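Peptidoglycan synthetase penicillin-binding protein 3 (Bifidobacterium adolescentis, PDB 4YE5) probably binds penicillin and, as a member of the transpeptidase family, is thought to cross-link peptidoglycan in the bacterial cell wall. Local coordinates at residues T218-L231 and A245-A259. Numbering follows the deposited sequence.
Sequences TIDRDVQWYTEKVL and AMVQDVQSGDILALA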
loop_
_atom_site.group_PDB
_atom_site.type_symbol
_atom_site.label_atom_id
_atom_site.label_comp_id
_atom_site.label_asym_id
_atom_site.label_seq_id
_atom_site.Cartn_x
_atom_site.Cartn_y
_atom_site.Cartn_z
ATOM N N THR A 218 7.568 1.525 -3.928
ATOM C CA THR A 218 7.956 0.646 -5.026
ATOM C C THR A 218 6.926 0.702 -6.171
ATOM O O THR A 218 7.203 0.242 -7.281
ATOM C CB THR A 218 8.053 -0.801 -4.559
ATOM O OG1 THR A 218 6.778 -1.204 -4.052
ATOM C CG2 THR A 218 9.141 -0.956 -3.448
ATOM N N ILE A 219 5.742 1.246 -5.885
ATOM C CA ILE A 219 4.683 1.354 -6.889
ATOM C C ILE A 219 5.147 2.225 -8.052
ATOM O O ILE A 219 5.721 3.292 -7.846
ATOM C CB ILE A 219 3.402 1.999 -6.305
ATOM C CG1 ILE A 219 2.849 1.178 -5.140
ATOM C CG2 ILE A 219 2.332 2.213 -7.404
ATOM C CD1 ILE A 219 2.193 -0.158 -5.556
ATOM N N ASP A 220 4.890 1.762 -9.270
ATOM C CA ASP A 220 5.143 2.547 -10.483
ATOM C C ASP A 220 3.819 3.119 -10.969
ATOM O O ASP A 220 2.880 2.372 -11.226
ATOM C CB ASP A 220 5.708 1.649 -11.588
ATOM C CG ASP A 220 6.055 2.424 -12.852
ATOM O OD1 ASP A 220 5.126 2.727 -13.630
ATOM O OD2 ASP A 220 7.253 2.731 -13.063
ATOM N N ARG A 221 3.782 4.440 -11.122
ATOM C CA ARG A 221 2.574 5.195 -11.470
ATOM C C ARG A 221 1.971 4.670 -12.770
ATOM O O ARG A 221 0.762 4.528 -12.876
ATOM C CB ARG A 221 2.950 6.685 -11.632
ATOM C CG ARG A 221 1.857 7.709 -11.404
ATOM C CD ARG A 221 2.387 9.155 -11.597
ATOM N NE ARG A 221 2.954 9.298 -12.925
ATOM C CZ ARG A 221 2.331 9.850 -13.961
ATOM N NH1 ARG A 221 1.133 10.396 -13.824
ATOM N NH2 ARG A 221 2.933 9.888 -15.135
ATOM N N ASP A 222 2.816 4.373 -13.756
ATOM C CA ASP A 222 2.339 3.881 -15.057
ATOM C C ASP A 222 1.782 2.458 -14.985
ATOM O O ASP A 222 0.762 2.150 -15.609
ATOM C CB ASP A 222 3.442 3.979 -16.119
ATOM C CG ASP A 222 4.026 5.397 -16.223
ATOM O OD1 ASP A 222 3.285 6.319 -16.641
ATOM O OD2 ASP A 222 5.214 5.597 -15.860
ATOM N N VAL A 223 2.436 1.577 -14.240
ATOM C CA VAL A 223 1.881 0.222 -14.083
ATOM C C VAL A 223 0.581 0.267 -13.264
ATOM O O VAL A 223 -0.391 -0.429 -13.568
ATOM C CB VAL A 223 2.891 -0.729 -13.411
ATOM C CG1 VAL A 223 2.285 -2.128 -13.217
ATOM C CG2 VAL A 223 4.212 -0.802 -14.250
ATOM N N GLN A 224 0.575 1.074 -12.209
ATOM C CA GLN A 224 -0.612 1.194 -11.365
ATOM C C GLN A 224 -1.783 1.736 -12.184
ATOM O O GLN A 224 -2.900 1.227 -12.118
ATOM C CB GLN A 224 -0.336 2.136 -10.175
ATOM C CG GLN A 224 -1.548 2.270 -9.218
ATOM C CD GLN A 224 -1.726 1.059 -8.293
ATOM O OE1 GLN A 224 -0.784 0.329 -8.010
ATOM N NE2 GLN A 224 -2.932 0.890 -7.777
ATOM N N TRP A 225 -1.522 2.771 -12.966
ATOM C CA TRP A 225 -2.576 3.370 -13.786
ATOM C C TRP A 225 -3.122 2.363 -14.783
ATOM O O TRP A 225 -4.339 2.241 -14.930
ATOM C CB TRP A 225 -2.095 4.620 -14.536
ATOM C CG TRP A 225 -3.216 5.299 -15.290
ATOM C CD1 TRP A 225 -4.029 6.305 -14.827
ATOM C CD2 TRP A 225 -3.660 5.014 -16.629
ATOM N NE1 TRP A 225 -4.939 6.659 -15.795
ATOM C CE2 TRP A 225 -4.740 5.878 -16.904
ATOM C CE3 TRP A 225 -3.256 4.104 -17.615
ATOM C CZ2 TRP A 225 -5.420 5.859 -18.125
ATOM C CZ3 TRP A 225 -3.935 4.088 -18.829
ATOM C CH2 TRP A 225 -5.003 4.958 -19.070
ATOM N N TYR A 226 -2.237 1.642 -15.472
ATOM C CA TYR A 226 -2.727 0.680 -16.474
ATOM C C TYR A 226 -3.503 -0.471 -15.824
ATOM O O TYR A 226 -4.496 -0.975 -16.362
ATOM C CB TYR A 226 -1.596 0.148 -17.356
ATOM C CG TYR A 226 -2.110 -0.549 -18.604
ATOM C CD1 TYR A 226 -2.503 0.181 -19.730
ATOM C CD2 TYR A 226 -2.210 -1.917 -18.650
ATOM C CE1 TYR A 226 -2.990 -0.462 -20.868
ATOM C CE2 TYR A 226 -2.716 -2.574 -19.772
ATOM C CZ TYR A 226 -3.091 -1.845 -20.882
ATOM O OH TYR A 226 -3.570 -2.510 -21.998
ATOM N N THR A 227 -3.044 -0.902 -14.651
ATOM C CA THR A 227 -3.717 -1.997 -13.977
ATOM C C THR A 227 -5.130 -1.567 -13.545
ATOM O O THR A 227 -6.091 -2.329 -13.698
ATOM C CB THR A 227 -2.899 -2.475 -12.763
ATOM O OG1 THR A 227 -1.610 -2.920 -13.221
ATOM C CG2 THR A 227 -3.611 -3.626 -12.074
ATOM N N GLU A 228 -5.252 -0.344 -13.031
ATOM C CA GLU A 228 -6.570 0.183 -12.664
ATOM C C GLU A 228 -7.463 0.330 -13.897
ATOM O O GLU A 228 -8.661 0.044 -13.844
ATOM C CB GLU A 228 -6.446 1.513 -11.902
ATOM C CG GLU A 228 -5.891 1.306 -10.490
ATOM C CD GLU A 228 -5.724 2.603 -9.693
ATOM O OE1 GLU A 228 -6.111 3.668 -10.196
ATOM O OE2 GLU A 228 -5.233 2.526 -8.546
ATOM N N LYS A 229 -6.863 0.746 -15.005
ATOM C CA LYS A 229 -7.569 0.851 -16.279
ATOM C C LYS A 229 -8.065 -0.535 -16.769
ATOM O O LYS A 229 -9.203 -0.686 -17.230
ATOM C CB LYS A 229 -6.653 1.495 -17.332
ATOM C CG LYS A 229 -7.341 1.754 -18.687
ATOM C CD LYS A 229 -8.416 2.829 -18.551
ATOM C CE LYS A 229 -9.157 3.060 -19.872
ATOM N NZ LYS A 229 -10.234 4.066 -19.686
ATOM N N VAL A 230 -7.214 -1.550 -16.661
ATOM C CA VAL A 230 -7.626 -2.901 -17.035
ATOM C C VAL A 230 -8.782 -3.369 -16.157
ATOM O O VAL A 230 -9.746 -3.970 -16.633
ATOM C CB VAL A 230 -6.463 -3.901 -16.925
ATOM C CG1 VAL A 230 -6.981 -5.334 -16.970
ATOM C CG2 VAL A 230 -5.463 -3.644 -18.055
ATOM N N LEU A 231 -8.706 -3.083 -14.864
ATOM C CA LEU A 231 -9.809 -3.482 -13.984
ATOM C C LEU A 231 -11.106 -2.736 -14.318
ATOM O O LEU A 231 -12.197 -3.314 -14.233
ATOM C CB LEU A 231 -9.444 -3.282 -12.509
ATOM C CG LEU A 231 -8.352 -4.219 -11.985
ATOM C CD1 LEU A 231 -8.001 -3.797 -10.585
ATOM C CD2 LEU A 231 -8.815 -5.700 -12.044
ATOM N N ALA A 245 -6.116 -6.575 -8.363
ATOM C CA ALA A 245 -4.984 -7.076 -9.133
ATOM C C ALA A 245 -3.717 -6.612 -8.474
ATOM O O ALA A 245 -3.682 -5.532 -7.861
ATOM C CB ALA A 245 -5.018 -6.536 -10.567
HETATM N N MSE A 246 -2.666 -7.405 -8.623
HETATM C CA MSE A 246 -1.375 -7.079 -8.031
HETATM C C MSE A 246 -0.270 -7.477 -8.980
HETATM O O MSE A 246 -0.367 -8.515 -9.639
HETATM C CB MSE A 246 -1.204 -7.854 -6.718
HETATM C CG MSE A 246 0.112 -7.615 -6.048
HETATM SE SE MSE A 246 0.053 -8.555 -4.363
HETATM C CE MSE A 246 1.670 -7.889 -3.625
ATOM N N VAL A 247 0.779 -6.659 -9.058
ATOM C CA VAL A 247 1.955 -7.011 -9.841
ATOM C C VAL A 247 3.174 -6.982 -8.922
ATOM O O VAL A 247 3.437 -5.965 -8.269
ATOM C CB VAL A 247 2.197 -6.015 -11.019
ATOM C CG1 VAL A 247 3.510 -6.377 -11.743
ATOM C CG2 VAL A 247 1.021 -6.012 -11.995
ATOM N N GLN A 248 3.913 -8.083 -8.861
ATOM C CA GLN A 248 5.096 -8.165 -8.008
ATOM C C GLN A 248 6.360 -8.504 -8.814
ATOM O O GLN A 248 6.323 -9.359 -9.703
ATOM C CB GLN A 248 4.868 -9.243 -6.920
ATOM C CG GLN A 248 6.066 -9.481 -5.996
ATOM C CD GLN A 248 5.695 -10.296 -4.780
ATOM O OE1 GLN A 248 4.618 -10.120 -4.213
ATOM N NE2 GLN A 248 6.573 -11.199 -4.380
ATOM N N ASP A 249 7.462 -7.819 -8.517
ATOM C CA ASP A 249 8.766 -8.141 -9.113
ATOM C C ASP A 249 9.341 -9.409 -8.488
ATOM O O ASP A 249 9.589 -9.449 -7.279
ATOM C CB ASP A 249 9.771 -7.018 -8.877
ATOM C CG ASP A 249 11.144 -7.349 -9.460
ATOM O OD1 ASP A 249 11.287 -7.294 -10.700
ATOM O OD2 ASP A 249 12.067 -7.673 -8.689
ATOM N N VAL A 250 9.578 -10.427 -9.312
ATOM C CA VAL A 250 9.981 -11.742 -8.822
ATOM C C VAL A 250 11.236 -11.717 -7.964
ATOM O O VAL A 250 11.259 -12.275 -6.871
ATOM C CB VAL A 250 10.175 -12.741 -9.986
ATOM C CG1 VAL A 250 10.894 -14.016 -9.514
ATOM C CG2 VAL A 250 8.823 -13.101 -10.580
ATOM N N GLN A 251 12.292 -11.084 -8.445
ATOM C CA GLN A 251 13.562 -11.239 -7.744
ATOM C C GLN A 251 13.669 -10.426 -6.453
ATOM O O GLN A 251 14.342 -10.842 -5.519
ATOM C CB GLN A 251 14.752 -10.987 -8.679
ATOM C CG GLN A 251 15.096 -12.269 -9.461
ATOM C CD GLN A 251 16.138 -12.066 -10.540
ATOM O OE1 GLN A 251 16.835 -11.055 -10.564
ATOM N NE2 GLN A 251 16.248 -13.038 -11.443
ATOM N N SER A 252 12.976 -9.292 -6.383
ATOM C CA SER A 252 13.105 -8.417 -5.217
ATOM C C SER A 252 11.951 -8.523 -4.212
ATOM O O SER A 252 12.125 -8.209 -3.041
ATOM C CB SER A 252 13.231 -6.968 -5.672
ATOM O OG SER A 252 11.975 -6.546 -6.217
ATOM N N GLY A 253 10.783 -8.957 -4.671
ATOM C CA GLY A 253 9.587 -8.907 -3.853
ATOM C C GLY A 253 8.941 -7.531 -3.796
ATOM O O GLY A 253 8.016 -7.308 -3.017
ATOM N N ASP A 254 9.419 -6.603 -4.621
ATOM C CA ASP A 254 8.835 -5.256 -4.688
ATOM C C ASP A 254 7.480 -5.242 -5.355
ATOM O O ASP A 254 7.264 -5.934 -6.351
ATOM C CB ASP A 254 9.732 -4.305 -5.467
ATOM C CG ASP A 254 10.958 -3.894 -4.692
ATOM O OD1 ASP A 254 11.051 -4.252 -3.495
ATOM O OD2 ASP A 254 11.813 -3.194 -5.280
ATOM N N ILE A 255 6.580 -4.419 -4.820
ATOM C CA ILE A 255 5.214 -4.334 -5.336
ATOM C C ILE A 255 5.080 -3.189 -6.335
ATOM O O ILE A 255 5.203 -2.034 -5.970
ATOM C CB ILE A 255 4.208 -4.148 -4.180
ATOM C CG1 ILE A 255 4.353 -5.337 -3.204
ATOM C CG2 ILE A 255 2.773 -3.999 -4.729
ATOM C CD1 ILE A 255 3.440 -5.269 -2.000
ATOM N N LEU A 256 4.845 -3.514 -7.602
ATOM C CA LEU A 256 4.818 -2.485 -8.638
ATOM C C LEU A 256 3.432 -1.913 -8.843
ATOM O O LEU A 256 3.296 -0.804 -9.374
ATOM C CB LEU A 256 5.294 -3.071 -9.963
ATOM C CG LEU A 256 6.781 -2.962 -10.316
ATOM C CD1 LEU A 256 7.707 -2.844 -9.112
ATOM C CD2 LEU A 256 7.138 -4.175 -11.107
ATOM N N ALA A 257 2.408 -2.693 -8.482
ATOM C CA ALA A 257 1.019 -2.235 -8.519
ATOM C C ALA A 257 0.181 -3.058 -7.564
ATOM O O ALA A 257 0.398 -4.263 -7.416
ATOM C CB ALA A 257 0.422 -2.319 -9.955
ATOM N N LEU A 258 -0.795 -2.403 -6.937
ATOM C CA LEU A 258 -1.737 -3.073 -6.049
ATOM C C LEU A 258 -3.038 -2.322 -6.194
ATOM O O LEU A 258 -3.176 -1.201 -5.684
ATOM C CB LEU A 258 -1.247 -3.022 -4.598
ATOM C CG LEU A 258 -2.087 -3.719 -3.517
ATOM C CD1 LEU A 258 -2.288 -5.213 -3.887
ATOM C CD2 LEU A 258 -1.409 -3.604 -2.139
ATOM N N ALA A 259 -3.986 -2.923 -6.899
ATOM C CA ALA A 259 -5.092 -2.150 -7.470
ATOM C C ALA A 259 -6.441 -2.793 -7.224
ATOM O O ALA A 259 -6.536 -4.017 -7.077
ATOM C CB ALA A 259 -4.867 -1.991 -8.980
#
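The first turns of helix 221-238 lie over one face of the five-stranded antiparallel sheet of the transpeptidase domain, at its edge strand 255-260, an alpha/beta arrangement familiar from the penicillin-binding protein and beta-lactamase fold, and Q224 bonds to the edge strand through both ends of its amide. Q224 OE1 takes the L258 N-H on an in-plane lone pair (2.9 Å), while NE2 gives a straight bond to L258 O (3.0 Å, 170°) from well above that carbonyl's plane. The chain bends at CG (chi2 77°), which turns the amide to the strand backbone. NE2 also donates to E228 OE2 (2.9 Å), nearly in its own amide plane, so three bonds fix the amide's flip; E228 OE2 in turn accepts from M156 N.

One turn earlier, D220 N donates to L256 O (3.0 Å), and D220 OD1 N-caps the helix through V223 N, with a weak second bond from D222 N. L256 and A257 both face V247, a classic beta bulge at the corner of the chain. Two residues before the N-cap, T218 OG1 lies 2.6 Å from I255 O in a hydrogen bond, with R428 O as a second carbonyl partner.

Along the side of the helix facing the sheet the packing is apolar, with alanines on the sheet side. V223 CG1 rests on A257 CB (3.8 Å), T227 CG2 touches both A245 CB (3.6 Å) and A259 CB, and L231 CD1 lies against the same two alanines. T227 OG1 is turned back to V223 O, leaving its methyl to the sheet.

The helix axis runs roughly parallel to strand 257-259 (31°) and roughly antiparallel to strand 245-249. Beside it, helix 535-549 covers V247 through I542 and L546, while on the sheet's other face helix 408-419 meets M246 and Q248.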